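PDB 5DLK: TqaA from Penicillium aethiopicum, which is a nonribosomal peptide synthetase whose C-terminal condensation-like domain, the part modelled here, probably releases its peptide product by macrocyclization. Local coordinates for residues H95-T100 against S206-Y211; T100-H105 against H178-G183. All blocks are in the same frame, centred on the assembly; numbering follows the deposited sequence. Where two conformers were deposited one is given.

Contact 1. Residues H95-T100 against S206-Y211; sequences HSILRT and SDFAHY
The phenyl ring of F208 is approached obliquely by the terminal methyl of I97, with CD1 lying 4.2 Å from CD2 of the ring. The guanidinium of R99 has S96 CA over the centre of one face, and the imidazole of H95 holds a water in its plane at the edge, on ND1. The motif at this interface is a helix N-cap: D207 sits just ahead of helix 208-218, and its OD1 accepts from H210 N at 3.1 Å, met nearly along the C-O axis. The other carboxylate oxygen turns to the 3-10 segment that follows helix 81-94. S96 OG donates to D207 OD2 at 2.6 Å, arriving 44° out of the carboxylate plane. One capping carboxylate thus ties two parts of the condensation domain together while it closes the helix start. A torsion of 69° puts S96 OG between its backbone N and carbonyl carbon, facing D207. The same hydroxyl accepts from a water at 2.7 Å, which in turn accepts from A209 N. A second water accepts from both I97 N and F208 N, joining the two backbones, and the water on H95 ND1 donates to S206 O. R99 NH1 makes a salt bridge with E49. S96 N is buried here without a partner, whereas S96 O is doubly used: R99 N and T100 OG1 reach it from opposite faces of its carbonyl plane, the T100 hydroxyl at 2.8 Å.

Contact 2. Residues T100-H105 against H178-G183; sequences TSFVEH and HSQWDG
F102, on strand 100-105, points its ring at two residues of the loop after strand 169-177, S179 and Q180. Just before them, H178 has W181 CZ2 3.5 Å above the centre of its imidazole, and its ring stacks with F61. S179 comes next and brings its hydroxyl obliquely up to the end of the phenyl ring, OG standing 3.3 Å from F102 CZ. That is a van der Waals approach; the hydroxyl's hydrogen-bond partner is S177 OG. Q180 follows, its CG near the plane of the F102 ring at the edge, 4.0 Å from CE1. Its amide stands almost square to the ring, at 86°, and NE2 reaches T100 O through one water, 3.0 Å from NE2 and 2.9 Å from T100 O. The stronger partner of NE2 is I97 O, and OE1 accepts from S177 N, so both ends of this buried amide are used. T100 CG2 packs over one face of the F102 ring. Beyond W181, D182 forms a salt bridge with R313 and accepts from S185 OG. G183, which binds phosphopantetheine in another structure of this protein, ends the run. With S177 these residues read SHSQWDG, which matches the HHxxxDG signature of condensation domains except for serine at the first position, consistent with this being the active-site loop.

The centres of contacts 1 and 2 are about 10 Å apart, and both belong to the condensation domain. They share T100, the first residue of strand 100-105, just past the 3-10 turn; that strand is an outermost one of a three-stranded antiparallel sheet. Along the chain, 178-183 falls between 95-105 and 206-211, so contact 2 is nested within the loop that contact 1 closes. The two join at the Q180 amide and the I97 carbonyl, and beside it I97 CD1 packs on S179 O. The loop after strand 169-177 and the start of helix 208-218 are therefore both fitted against one continuous run, 95-105.

Contact 1. Residues H95-T100 against S206-Y211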
loop_
_atom_site.group_PDB
_atom_site.type_symbol
_atom_site.label_atom_id
_atom_site.label_comp_id
_atom_site.label_asym_id
_atom_site.label_seq_id
_atom_site.Cartn_x
_atom_site.Cartn_y
_atom_site.Cartn_z
ATOM N N HIS A 95 18.454 2.105 0.254
ATOM C CA HIS A 95 17.225 1.490 0.794
ATOM C C HIS A 95 17.177 -0.018 0.585
ATOM O O HIS A 95 16.955 -0.480 -0.528
ATOM C CB HIS A 95 15.988 2.118 0.146
ATOM C CG HIS A 95 15.853 3.593 0.384
ATOM N ND1 HIS A 95 15.463 4.118 1.596
ATOM C CD2 HIS A 95 16.022 4.650 -0.447
ATOM C CE1 HIS A 95 15.412 5.434 1.508
ATOM N NE2 HIS A 95 15.746 5.783 0.279
ATOM N N SER A 96 17.336 -0.798 1.646
ATOM C CA SER A 96 17.487 -2.238 1.461
ATOM C C SER A 96 16.226 -2.905 0.894
ATOM O O SER A 96 16.314 -3.966 0.272
ATOM C CB SER A 96 17.898 -2.908 2.776
ATOM O OG SER A 96 16.850 -2.885 3.723
ATOM N N ILE A 97 15.057 -2.285 1.081
ATOM C CA ILE A 97 13.840 -2.851 0.502
ATOM C C ILE A 97 13.939 -2.897 -1.033
ATOM O O ILE A 97 13.381 -3.790 -1.662
ATOM C CB ILE A 97 12.566 -2.055 0.929
ATOM C CG1 ILE A 97 11.294 -2.813 0.526
ATOM C CG2 ILE A 97 12.550 -0.672 0.312
ATOM C CD1 ILE A 97 11.211 -4.200 1.081
ATOM N N LEU A 98 14.685 -1.962 -1.626
ATOM C CA LEU A 98 14.837 -1.919 -3.082
ATOM C C LEU A 98 15.831 -2.992 -3.581
ATOM O O LEU A 98 15.879 -3.290 -4.777
ATOM C CB LEU A 98 15.277 -0.516 -3.540
ATOM C CG LEU A 98 14.399 0.678 -3.167
ATOM C CD1 LEU A 98 14.941 1.991 -3.727
ATOM C CD2 LEU A 98 12.947 0.466 -3.603
ATOM N N ARG A 99 16.606 -3.586 -2.672
ATOM C CA ARG A 99 17.450 -4.718 -3.062
ATOM C C ARG A 99 16.955 -6.001 -2.439
ATOM O O ARG A 99 17.738 -6.898 -2.121
ATOM C CB ARG A 99 18.915 -4.480 -2.676
ATOM C CG ARG A 99 19.144 -3.402 -1.661
ATOM C CD ARG A 99 20.640 -3.078 -1.549
ATOM N NE ARG A 99 20.852 -2.127 -0.472
ATOM C CZ ARG A 99 21.065 -2.477 0.787
ATOM N NH1 ARG A 99 21.126 -3.761 1.115
ATOM N NH2 ARG A 99 21.218 -1.547 1.708
ATOM N N THR A 100 15.641 -6.088 -2.253
ATOM C CA THR A 100 15.048 -7.287 -1.691
ATOM C C THR A 100 14.441 -8.187 -2.767
ATOM O O THR A 100 13.777 -7.724 -3.700
ATOM C CB THR A 100 13.970 -6.901 -0.632
ATOM O OG1 THR A 100 14.603 -6.195 0.435
ATOM C CG2 THR A 100 13.321 -8.113 -0.073
ATOM N N SER A 206 16.435 4.446 8.442
ATOM C CA SER A 206 16.259 3.032 8.754
ATOM C C SER A 206 15.683 2.321 7.551
ATOM O O SER A 206 15.212 2.965 6.615
ATOM C CB SER A 206 15.353 2.850 9.967
ATOM O OG SER A 206 15.879 3.551 11.076
ATOM N N ASP A 207 15.740 0.996 7.543
ATOM C CA ASP A 207 15.092 0.285 6.449
ATOM C C ASP A 207 13.899 -0.515 6.944
ATOM O O ASP A 207 13.573 -0.498 8.135
ATOM C CB ASP A 207 16.068 -0.620 5.697
ATOM C CG ASP A 207 16.769 -1.622 6.584
ATOM O OD1 ASP A 207 16.357 -1.813 7.749
ATOM O OD2 ASP A 207 17.741 -2.247 6.094
ATOM N N PHE A 208 13.247 -1.206 6.015
ATOM C CA PHE A 208 12.050 -1.953 6.350
ATOM C C PHE A 208 12.369 -3.108 7.298
ATOM O O PHE A 208 11.589 -3.412 8.193
ATOM C CB PHE A 208 11.375 -2.453 5.069
ATOM C CG PHE A 208 10.062 -3.118 5.310
ATOM C CD1 PHE A 208 8.998 -2.399 5.835
ATOM C CD2 PHE A 208 9.899 -4.467 5.027
ATOM C CE1 PHE A 208 7.786 -3.016 6.074
ATOM C CE2 PHE A 208 8.689 -5.094 5.256
ATOM C CZ PHE A 208 7.632 -4.370 5.780
ATOM N N ALA A 209 13.525 -3.748 7.129
ATOM C CA ALA A 209 13.898 -4.823 8.042
ATOM C C ALA A 209 13.904 -4.331 9.497
ATOM O O ALA A 209 13.491 -5.058 10.400
ATOM C CB ALA A 209 15.260 -5.411 7.666
ATOM N N HIS A 210 14.323 -3.089 9.725
ATOM C CA HIS A 210 14.390 -2.552 11.088
ATOM C C HIS A 210 13.001 -2.290 11.686
ATOM O O HIS A 210 12.812 -2.320 12.898
ATOM C CB HIS A 210 15.221 -1.274 11.105
ATOM C CG HIS A 210 16.627 -1.476 10.639
ATOM N ND1 HIS A 210 17.342 -0.505 9.971
ATOM C CD2 HIS A 210 17.443 -2.553 10.723
ATOM C CE1 HIS A 210 18.540 -0.973 9.672
ATOM N NE2 HIS A 210 18.628 -2.213 10.118
ATOM N N TYR A 211 12.035 -2.020 10.824
ATOM C CA TYR A 211 10.643 -1.957 11.244
ATOM C C TYR A 211 10.191 -3.321 11.753
ATOM O O TYR A 211 9.570 -3.425 12.821
ATOM C CB TYR A 211 9.781 -1.499 10.068
ATOM C CG TYR A 211 8.294 -1.435 10.340
ATOM C CD1 TYR A 211 7.733 -0.339 10.973
ATOM C CD2 TYR A 211 7.454 -2.464 9.927
ATOM C CE1 TYR A 211 6.365 -0.265 11.197
ATOM C CE2 TYR A 211 6.096 -2.408 10.160
ATOM C CZ TYR A 211 5.558 -1.305 10.794
ATOM O OH TYR A 211 4.203 -1.239 11.020
HETATM O O HOH W 1 14.689 2.359 3.753
HETATM O O HOH W 2 14.419 -3.993 4.326
HETATM O O HOH W 3 13.983 -0.052 3.234
#

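Contact 2. Residues T100-H105 against H178-G183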
loop_
_atom_site.group_PDB
_atom_site.type_symbol
_atom_site.label_atom_id
_atom_site.label_comp_id
_atom_site.label_asym_id
_atom_site.label_seq_id
_atom_site.Cartn_x
_atom_site.Cartn_y
_atom_site.Cartn_z
ATOM N N THR A 100 15.641 -6.088 -2.253
ATOM C CA THR A 100 15.048 -7.287 -1.691
ATOM C C THR A 100 14.441 -8.187 -2.767
ATOM O O THR A 100 13.777 -7.724 -3.700
ATOM C CB THR A 100 13.970 -6.901 -0.632
ATOM O OG1 THR A 100 14.603 -6.195 0.435
ATOM C CG2 THR A 100 13.321 -8.113 -0.073
ATOM N N SER A 101 14.678 -9.483 -2.604
ATOM C CA SER A 101 14.161 -10.543 -3.441
ATOM C C SER A 101 13.148 -11.347 -2.615
ATOM O O SER A 101 13.348 -11.549 -1.410
ATOM C CB SER A 101 15.337 -11.414 -3.927
ATOM O OG SER A 101 14.946 -12.720 -4.290
ATOM N N PHE A 102 12.060 -11.780 -3.244
ATOM C CA PHE A 102 11.015 -12.515 -2.538
ATOM C C PHE A 102 10.904 -13.921 -3.074
ATOM O O PHE A 102 10.835 -14.127 -4.285
ATOM C CB PHE A 102 9.643 -11.823 -2.672
ATOM C CG PHE A 102 9.605 -10.442 -2.114
ATOM C CD1 PHE A 102 10.027 -9.362 -2.868
ATOM C CD2 PHE A 102 9.110 -10.210 -0.834
ATOM C CE1 PHE A 102 9.993 -8.077 -2.344
ATOM C CE2 PHE A 102 9.071 -8.942 -0.308
ATOM C CZ PHE A 102 9.517 -7.868 -1.056
ATOM N N VAL A 103 10.883 -14.900 -2.178
ATOM C CA VAL A 103 10.536 -16.248 -2.596
ATOM C C VAL A 103 9.631 -16.866 -1.553
ATOM O O VAL A 103 9.457 -16.334 -0.460
ATOM C CB VAL A 103 11.779 -17.177 -2.797
ATOM C CG1 VAL A 103 12.712 -16.637 -3.867
ATOM C CG2 VAL A 103 12.525 -17.372 -1.487
ATOM N N GLU A 104 9.063 -18.002 -1.907
ATOM C CA GLU A 104 8.212 -18.737 -1.011
ATOM C C GLU A 104 9.031 -19.863 -0.390
ATOM O O GLU A 104 9.682 -20.600 -1.104
ATOM C CB GLU A 104 7.032 -19.310 -1.781
ATOM C CG GLU A 104 5.662 -19.066 -1.213
ATOM C CD GLU A 104 4.570 -19.458 -2.194
ATOM O OE1 GLU A 104 4.780 -20.389 -3.000
ATOM O OE2 GLU A 104 3.502 -18.818 -2.183
ATOM N N HIS A 105 9.022 -19.974 0.938
ATOM C CA HIS A 105 9.051 -21.301 1.576
ATOM C C HIS A 105 8.133 -21.684 2.662
ATOM O O HIS A 105 7.682 -20.911 3.516
ATOM C CB HIS A 105 10.443 -21.668 1.949
ATOM C CG HIS A 105 10.755 -21.780 3.411
ATOM N ND1 HIS A 105 10.267 -22.751 4.264
ATOM C CD2 HIS A 105 11.738 -21.118 4.094
ATOM C CE1 HIS A 105 10.813 -22.556 5.456
ATOM N NE2 HIS A 105 11.712 -21.575 5.380
ATOM N N HIS A 178 4.284 -3.436 -4.813
ATOM C CA HIS A 178 3.700 -2.694 -3.694
ATOM C C HIS A 178 4.109 -3.322 -2.341
ATOM O O HIS A 178 3.934 -2.717 -1.287
ATOM C CB HIS A 178 2.164 -2.629 -3.871
ATOM C CG HIS A 178 1.499 -1.459 -3.213
ATOM N ND1 HIS A 178 1.982 -0.853 -2.060
ATOM C CD2 HIS A 178 0.376 -0.773 -3.532
ATOM C CE1 HIS A 178 1.189 0.135 -1.713
ATOM N NE2 HIS A 178 0.190 0.201 -2.585
ATOM N N SER A 179 4.715 -4.509 -2.374
ATOM C CA SER A 179 5.325 -5.055 -1.160
ATOM C C SER A 179 6.509 -4.204 -0.703
ATOM O O SER A 179 7.037 -4.412 0.391
ATOM C CB SER A 179 5.793 -6.498 -1.374
ATOM O OG SER A 179 6.795 -6.574 -2.394
ATOM N N GLN A 180 6.905 -3.235 -1.532
ATOM C CA GLN A 180 8.137 -2.473 -1.297
ATOM C C GLN A 180 7.919 -0.979 -1.090
ATOM O O GLN A 180 8.884 -0.222 -0.948
ATOM C CB GLN A 180 9.117 -2.688 -2.478
ATOM C CG GLN A 180 9.499 -4.142 -2.684
ATOM C CD GLN A 180 10.284 -4.342 -3.980
ATOM O OE1 GLN A 180 9.728 -4.230 -5.071
ATOM N NE2 GLN A 180 11.591 -4.603 -3.859
ATOM N N TRP A 181 6.663 -0.528 -1.058
ATOM C CA TRP A 181 6.406 0.892 -0.851
ATOM C C TRP A 181 4.995 1.099 -0.285
ATOM O O TRP A 181 4.181 0.175 -0.284
ATOM C CB TRP A 181 6.571 1.688 -2.168
ATOM C CG TRP A 181 5.543 1.348 -3.207
ATOM C CD1 TRP A 181 5.602 0.329 -4.108
ATOM C CD2 TRP A 181 4.281 2.000 -3.422
ATOM N NE1 TRP A 181 4.474 0.317 -4.887
ATOM C CE2 TRP A 181 3.646 1.332 -4.487
ATOM C CE3 TRP A 181 3.633 3.087 -2.825
ATOM C CZ2 TRP A 181 2.386 1.707 -4.968
ATOM C CZ3 TRP A 181 2.374 3.463 -3.304
ATOM C CH2 TRP A 181 1.768 2.776 -4.360
ATOM N N ASP A 182 4.729 2.300 0.207
ATOM C CA ASP A 182 3.366 2.690 0.566
ATOM C C ASP A 182 3.153 4.180 0.326
ATOM O O ASP A 182 4.086 4.906 -0.045
ATOM C CB ASP A 182 3.042 2.321 2.020
ATOM C CG ASP A 182 4.025 2.889 3.015
ATOM O OD1 ASP A 182 4.652 3.936 2.738
ATOM O OD2 ASP A 182 4.154 2.295 4.111
ATOM N N GLY A 183 1.919 4.636 0.524
ATOM C CA GLY A 183 1.569 6.011 0.204
ATOM C C GLY A 183 2.400 7.028 0.962
ATOM O O GLY A 183 2.712 8.104 0.443
HETATM O O HOH W 4 13.937 -5.403 -5.462
#